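PDB 7AM1: protein SSD1 from Saccharomyces cerevisiae S288C, which binds mRNA untranslated regions and probably represses translation as a non-enzymatic member of the RNase II family implicated in control of the G1 phase. Local coordinates for residues T658-P663 with H670-Q675; L528-V533 with M664-D669. All coordinates share one frame; numbering follows the deposited sequence.

Contact 1 of 2, residues T658-P663 with H670-Q675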
loop_
_atom_site.group_PDB
_atom_site.type_symbol
_atom_site.label_atom_id
_atom_site.label_comp_id
_atom_site.label_asym_id
_atom_site.label_seq_id
_atom_site.Cartn_x
_atom_site.Cartn_y
_atom_site.Cartn_z
ATOM N N THR A 658 -4.098 16.420 -9.001
ATOM C CA THR A 658 -2.756 16.116 -9.474
ATOM C C THR A 658 -1.816 16.166 -8.277
ATOM O O THR A 658 -2.250 16.333 -7.131
ATOM C CB THR A 658 -2.297 17.073 -10.580
ATOM O OG1 THR A 658 -1.075 16.575 -11.144
ATOM C CG2 THR A 658 -2.061 18.476 -10.042
ATOM N N HIS A 659 -0.519 16.034 -8.544
ATOM C CA HIS A 659 0.502 16.031 -7.507
ATOM C C HIS A 659 1.469 17.181 -7.733
ATOM O O HIS A 659 2.164 17.230 -8.755
ATOM C CB HIS A 659 1.239 14.693 -7.471
ATOM C CG HIS A 659 0.572 13.673 -6.606
ATOM N ND1 HIS A 659 1.055 12.392 -6.463
ATOM C CD2 HIS A 659 -0.533 13.749 -5.826
ATOM C CE1 HIS A 659 0.268 11.716 -5.646
ATOM N NE2 HIS A 659 -0.699 12.518 -5.239
ATOM N N PHE A 660 1.514 18.089 -6.759
ATOM C CA PHE A 660 2.300 19.313 -6.816
ATOM C C PHE A 660 3.092 19.572 -5.543
ATOM O O PHE A 660 4.116 20.263 -5.615
ATOM C CB PHE A 660 1.359 20.500 -7.107
ATOM C CG PHE A 660 1.911 21.862 -6.761
ATOM C CD1 PHE A 660 2.587 22.615 -7.712
ATOM C CD2 PHE A 660 1.693 22.419 -5.509
ATOM C CE1 PHE A 660 3.071 23.880 -7.406
ATOM C CE2 PHE A 660 2.175 23.684 -5.196
ATOM C CZ PHE A 660 2.863 24.415 -6.147
ATOM N N THR A 661 2.709 18.978 -4.407
ATOM C CA THR A 661 3.184 19.393 -3.093
ATOM C C THR A 661 4.411 18.636 -2.587
ATOM O O THR A 661 4.844 18.894 -1.459
ATOM C CB THR A 661 2.056 19.244 -2.049
ATOM O OG1 THR A 661 1.413 17.968 -2.202
ATOM C CG2 THR A 661 1.014 20.364 -2.183
ATOM N N ALA A 662 4.992 17.720 -3.364
ATOM C CA ALA A 662 6.109 16.901 -2.882
ATOM C C ALA A 662 7.133 16.666 -3.989
ATOM O O ALA A 662 7.467 15.525 -4.319
ATOM C CB ALA A 662 5.593 15.577 -2.317
ATOM N N PRO A 663 7.691 17.742 -4.554
ATOM C CA PRO A 663 8.699 17.575 -5.617
ATOM C C PRO A 663 10.019 16.988 -5.142
ATOM O O PRO A 663 10.802 16.526 -5.982
ATOM C CB PRO A 663 8.886 19.006 -6.140
ATOM C CG PRO A 663 8.615 19.857 -4.928
ATOM C CD PRO A 663 7.458 19.164 -4.241
ATOM N N HIS A 670 7.589 17.233 -10.631
ATOM C CA HIS A 670 8.476 18.021 -11.480
ATOM C C HIS A 670 7.779 18.395 -12.779
ATOM O O HIS A 670 7.819 19.553 -13.207
ATOM C CB HIS A 670 9.765 17.255 -11.776
ATOM C CG HIS A 670 10.672 17.119 -10.595
ATOM N ND1 HIS A 670 12.038 17.280 -10.685
ATOM C CD2 HIS A 670 10.409 16.841 -9.296
ATOM C CE1 HIS A 670 12.578 17.105 -9.493
ATOM N NE2 HIS A 670 11.612 16.837 -8.632
ATOM N N VAL A 671 7.142 17.418 -13.426
ATOM C CA VAL A 671 6.393 17.695 -14.647
ATOM C C VAL A 671 5.295 18.712 -14.368
ATOM O O VAL A 671 5.109 19.678 -15.117
ATOM C CB VAL A 671 5.817 16.391 -15.230
ATOM C CG1 VAL A 671 5.062 16.677 -16.514
ATOM C CG2 VAL A 671 6.926 15.366 -15.470
ATOM N N VAL A 672 4.550 18.508 -13.281
ATOM C CA VAL A 672 3.479 19.433 -12.927
ATOM C C VAL A 672 4.035 20.827 -12.663
ATOM O O VAL A 672 3.438 21.834 -13.064
ATOM C CB VAL A 672 2.694 18.896 -11.716
ATOM C CG1 VAL A 672 1.711 19.946 -11.198
ATOM C CG2 VAL A 672 1.973 17.606 -12.081
ATOM N N HIS A 673 5.175 20.918 -11.976
ATOM C CA HIS A 673 5.757 22.230 -11.710
ATOM C C HIS A 673 6.136 22.941 -13.005
ATOM O O HIS A 673 5.883 24.143 -13.162
ATOM C CB HIS A 673 6.977 22.091 -10.803
ATOM C CG HIS A 673 6.636 21.909 -9.358
ATOM N ND1 HIS A 673 7.461 22.340 -8.342
ATOM C CD2 HIS A 673 5.567 21.334 -8.758
ATOM C CE1 HIS A 673 6.910 22.046 -7.178
ATOM N NE2 HIS A 673 5.762 21.433 -7.402
ATOM N N ARG A 674 6.742 22.219 -13.950
ATOM C CA ARG A 674 7.095 22.838 -15.221
ATOM C C ARG A 674 5.852 23.229 -16.006
ATOM O O ARG A 674 5.844 24.267 -16.678
ATOM C CB ARG A 674 7.986 21.896 -16.029
ATOM C CG ARG A 674 9.317 21.612 -15.342
ATOM C CD ARG A 674 10.347 21.006 -16.285
ATOM N NE ARG A 674 11.698 21.104 -15.731
ATOM C CZ ARG A 674 12.322 20.140 -15.058
ATOM N NH1 ARG A 674 11.731 18.971 -14.840
ATOM N NH2 ARG A 674 13.549 20.348 -14.599
ATOM N N GLN A 675 4.784 22.435 -15.907
ATOM C CA GLN A 675 3.527 22.807 -16.544
ATOM C C GLN A 675 2.930 24.055 -15.905
ATOM O O GLN A 675 2.425 24.937 -16.611
ATOM C CB GLN A 675 2.545 21.638 -16.468
ATOM C CG GLN A 675 2.912 20.500 -17.402
ATOM C CD GLN A 675 1.844 19.424 -17.491
ATOM O OE1 GLN A 675 0.906 19.394 -16.696
ATOM N NE2 GLN A 675 1.994 18.521 -18.460
#

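Contact 2 of 2, residues L528-V533 with M664-D669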
loop_
_atom_site.group_PDB
_atom_site.type_symbol
_atom_site.label_atom_id
_atom_site.label_comp_id
_atom_site.label_asym_id
_atom_site.label_seq_id
_atom_site.Cartn_x
_atom_site.Cartn_y
_atom_site.Cartn_z
ATOM N N LEU A 528 -4.024 4.840 -0.848
ATOM C CA LEU A 528 -4.354 4.686 -2.257
ATOM C C LEU A 528 -3.773 5.811 -3.103
ATOM O O LEU A 528 -3.573 5.619 -4.305
ATOM C CB LEU A 528 -5.868 4.636 -2.455
ATOM C CG LEU A 528 -6.588 3.396 -1.921
ATOM C CD1 LEU A 528 -8.097 3.621 -1.937
ATOM C CD2 LEU A 528 -6.215 2.152 -2.735
ATOM N N ASP A 529 -3.497 6.978 -2.517
ATOM C CA ASP A 529 -2.963 8.075 -3.309
ATOM C C ASP A 529 -1.470 8.291 -3.132
ATOM O O ASP A 529 -0.796 8.659 -4.095
ATOM C CB ASP A 529 -3.670 9.393 -2.982
ATOM C CG ASP A 529 -3.277 10.495 -3.940
ATOM O OD1 ASP A 529 -3.642 10.382 -5.131
ATOM O OD2 ASP A 529 -2.587 11.449 -3.516
ATOM N N ASP A 530 -0.922 8.034 -1.949
ATOM C CA ASP A 530 0.438 8.455 -1.652
ATOM C C ASP A 530 1.012 7.527 -0.593
ATOM O O ASP A 530 0.300 6.724 0.011
ATOM C CB ASP A 530 0.435 9.920 -1.191
ATOM C CG ASP A 530 1.757 10.622 -1.410
ATOM O OD1 ASP A 530 2.653 10.058 -2.068
ATOM O OD2 ASP A 530 1.893 11.759 -0.900
ATOM N N GLU A 531 2.319 7.636 -0.384
ATOM C CA GLU A 531 3.000 6.877 0.653
ATOM C C GLU A 531 3.388 7.789 1.809
ATOM O O GLU A 531 3.576 8.997 1.641
ATOM C CB GLU A 531 4.258 6.195 0.108
ATOM C CG GLU A 531 4.020 5.313 -1.111
ATOM C CD GLU A 531 3.999 6.091 -2.410
ATOM O OE1 GLU A 531 2.953 6.070 -3.094
ATOM O OE2 GLU A 531 5.025 6.731 -2.746
ATOM N N LYS A 532 3.558 7.181 2.980
ATOM C CA LYS A 532 4.048 7.909 4.138
ATOM C C LYS A 532 5.511 8.280 3.929
ATOM O O LYS A 532 6.271 7.557 3.277
ATOM C CB LYS A 532 3.926 7.068 5.410
ATOM C CG LYS A 532 2.513 6.839 5.906
ATOM C CD LYS A 532 2.542 6.124 7.255
ATOM C CE LYS A 532 1.154 5.992 7.847
ATOM N NZ LYS A 532 1.179 5.188 9.097
ATOM N N VAL A 533 5.893 9.428 4.484
ATOM C CA VAL A 533 7.284 9.866 4.518
ATOM C C VAL A 533 7.884 9.376 5.829
ATOM O O VAL A 533 8.878 8.643 5.838
ATOM C CB VAL A 533 7.394 11.396 4.379
ATOM C CG1 VAL A 533 8.830 11.859 4.605
ATOM C CG2 VAL A 533 6.891 11.839 3.013
ATOM N N MET A 664 10.306 16.993 -3.840
ATOM C CA MET A 664 11.548 16.400 -3.360
ATOM C C MET A 664 11.503 14.878 -3.321
ATOM O O MET A 664 12.557 14.254 -3.162
ATOM C CB MET A 664 11.893 16.930 -1.966
ATOM C CG MET A 664 12.101 18.437 -1.902
ATOM S SD MET A 664 13.494 18.998 -2.903
ATOM C CE MET A 664 14.872 18.635 -1.824
ATOM N N ARG A 665 10.320 14.264 -3.458
ATOM C CA ARG A 665 10.207 12.812 -3.415
ATOM C C ARG A 665 9.383 12.206 -4.543
ATOM O O ARG A 665 9.371 10.976 -4.670
ATOM C CB ARG A 665 9.606 12.355 -2.072
ATOM C CG ARG A 665 8.322 13.069 -1.649
ATOM C CD ARG A 665 7.804 12.502 -0.333
ATOM N NE ARG A 665 6.503 13.029 0.054
ATOM C CZ ARG A 665 5.336 12.530 -0.350
ATOM N NH1 ARG A 665 5.294 11.495 -1.184
ATOM N NH2 ARG A 665 4.204 13.082 0.072
ATOM N N ARG A 666 8.716 13.014 -5.367
ATOM C CA ARG A 666 7.923 12.531 -6.490
ATOM C C ARG A 666 8.350 13.251 -7.763
ATOM O O ARG A 666 8.338 14.486 -7.815
ATOM C CB ARG A 666 6.428 12.756 -6.251
ATOM C CG ARG A 666 5.900 12.173 -4.960
ATOM C CD ARG A 666 4.370 12.229 -4.934
ATOM N NE ARG A 666 3.871 13.604 -5.031
ATOM C CZ ARG A 666 2.971 14.153 -4.214
ATOM N NH1 ARG A 666 2.443 13.451 -3.219
ATOM N NH2 ARG A 666 2.594 15.413 -4.397
ATOM N N TYR A 667 8.713 12.485 -8.794
ATOM C CA TYR A 667 9.102 13.120 -10.046
ATOM C C TYR A 667 7.904 13.655 -10.821
ATOM O O TYR A 667 8.051 14.613 -11.585
ATOM C CB TYR A 667 9.878 12.156 -10.945
ATOM C CG TYR A 667 10.436 12.863 -12.155
ATOM C CD1 TYR A 667 11.642 13.545 -12.084
ATOM C CD2 TYR A 667 9.734 12.892 -13.354
ATOM C CE1 TYR A 667 12.148 14.217 -13.179
ATOM C CE2 TYR A 667 10.232 13.561 -14.454
ATOM C CZ TYR A 667 11.437 14.221 -14.362
ATOM O OH TYR A 667 11.931 14.884 -15.458
ATOM N N ALA A 668 6.721 13.055 -10.660
ATOM C CA ALA A 668 5.544 13.580 -11.344
ATOM C C ALA A 668 5.356 15.060 -11.035
ATOM O O ALA A 668 4.986 15.849 -11.913
ATOM C CB ALA A 668 4.299 12.790 -10.938
ATOM N N ASP A 669 5.628 15.456 -9.787
ATOM C CA ASP A 669 5.505 16.855 -9.396
ATOM C C ASP A 669 6.431 17.750 -10.208
ATOM O O ASP A 669 6.107 18.919 -10.446
ATOM C CB ASP A 669 5.793 17.004 -7.900
ATOM C CG ASP A 669 4.763 16.297 -7.033
ATOM O OD1 ASP A 669 4.488 15.109 -7.302
ATOM O OD2 ASP A 669 4.239 16.913 -6.078
#

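Contact 1 of 2, residues T658-P663 with H670-Q675
H670, in the first turn of helix 668-681, aims its imidazole at the backbone of P663, and H670 NE2 donates to P663 O at 2.8 Å. The bond is bent, with the oxygen nearly in the ring plane and the donor tilted from the carbonyl plane. H670 also stacks on Y667. Two residues on, V672 lays its two methyls against the loop at T658-F660. CG2, beside the backbone N of V672, sits 3.4 Å from T658 OG1, the two side chains meeting tip to tip, and touches H659 O; CG1 faces F660 CB and lies at the edge of the phenyl ring. The hydroxyl of T658 is bonded to L573 O, so the methyl packs against an oxygen that already has a partner. H673 comes next, with CG anti to its own carbonyl carbon (chi1 -79°), which swings the imidazole toward the loop. H673 NE2 donates to F660 O at 2.7 Å, almost straight, in the carbonyl plane and on a lone pair. The same ring lies obliquely to the F660 phenyl, centroids 4.6 Å apart, while P663 CG comes within 3.6 Å of H673 CE1. A leucine in place of H673 would probably leave the buried F660 O without its donor and the turn from F660 to P663 less firmly held. F660 itself is backed by V556 and V560 of helix 544-568. T658 to H673 belong to the RNase II family signature of the RNB domain, here a loop folded back onto the helix that follows it, pinned by two histidine-to-carbonyl bonds.

Contact 2 of 2, residues L528-V533 with M664-D669
The carboxylate of D530 and the guanidinium of R665 approach from opposite directions and meet end-on, their planes only 24° apart. R665 NH2 donates to D530 OD2 at 2.8 Å and R665 NH1 to D530 OD1 at 3.1 Å, both bonds nearly straight and close to the guanidinium plane; each oxygen is met on its syn side, somewhat out of the carboxylate plane. The R666 side chain crosses that of D530 at about a right angle, its guanidinium plane turned 50° from the carboxylate, and sets R666 NH1 2.9 Å from D530 OD2 as a second salt bridge. One oxygen is thus gripped by both arginines. The bend of the R666 chain at its third torsion (chi3 -60°) leaves NE and NH2 facing D669, which they hold side-on: R666 NE to D669 OD1 and R666 NH2 to D669 OD2, each 2.8 Å. R665, in contrast, runs extended from CG to NE, and the methyl CG2 of V533 lies over one face of its guanidinium, 3.2 Å from R665 NE, while D530 occupies the edge. D530 is steadied from its own side by a weak bond from E531 N to D530 OD1. K703 of helix 689-725 reaches both D530 OD1 and E531 OE2, and E531 has a further salt bridge to R633. The result is a buried network in which acids and bases alternate, D669 to R666 to D530 to R665, with charges that probably compensate one another and leave both arginine head groups little freedom to turn.

In the fold
Followed from the N terminus, the chain passes through 528-533 at the end of helix 523-529, then, well over a hundred residues later, 658-663, 664-669 and 670-675, which follow one another without a break. Contact 2 closes a long loop of 130 residues, including helix 544-568 and strands 573-576 and 635-638; contact 1 closes a short one of only six, which are the second segment of contact 2. The two therefore cross rather than nest. They also touch directly: H659 NE2 lies 2.8 Å from D529 OD2, and A662 N 2.9 Å from D669 OD2. Within the RNB domain they tie the turn just after helix 523-529 to the arginines leading into helix 668-681, and loop 658-663 to that helix's first turns.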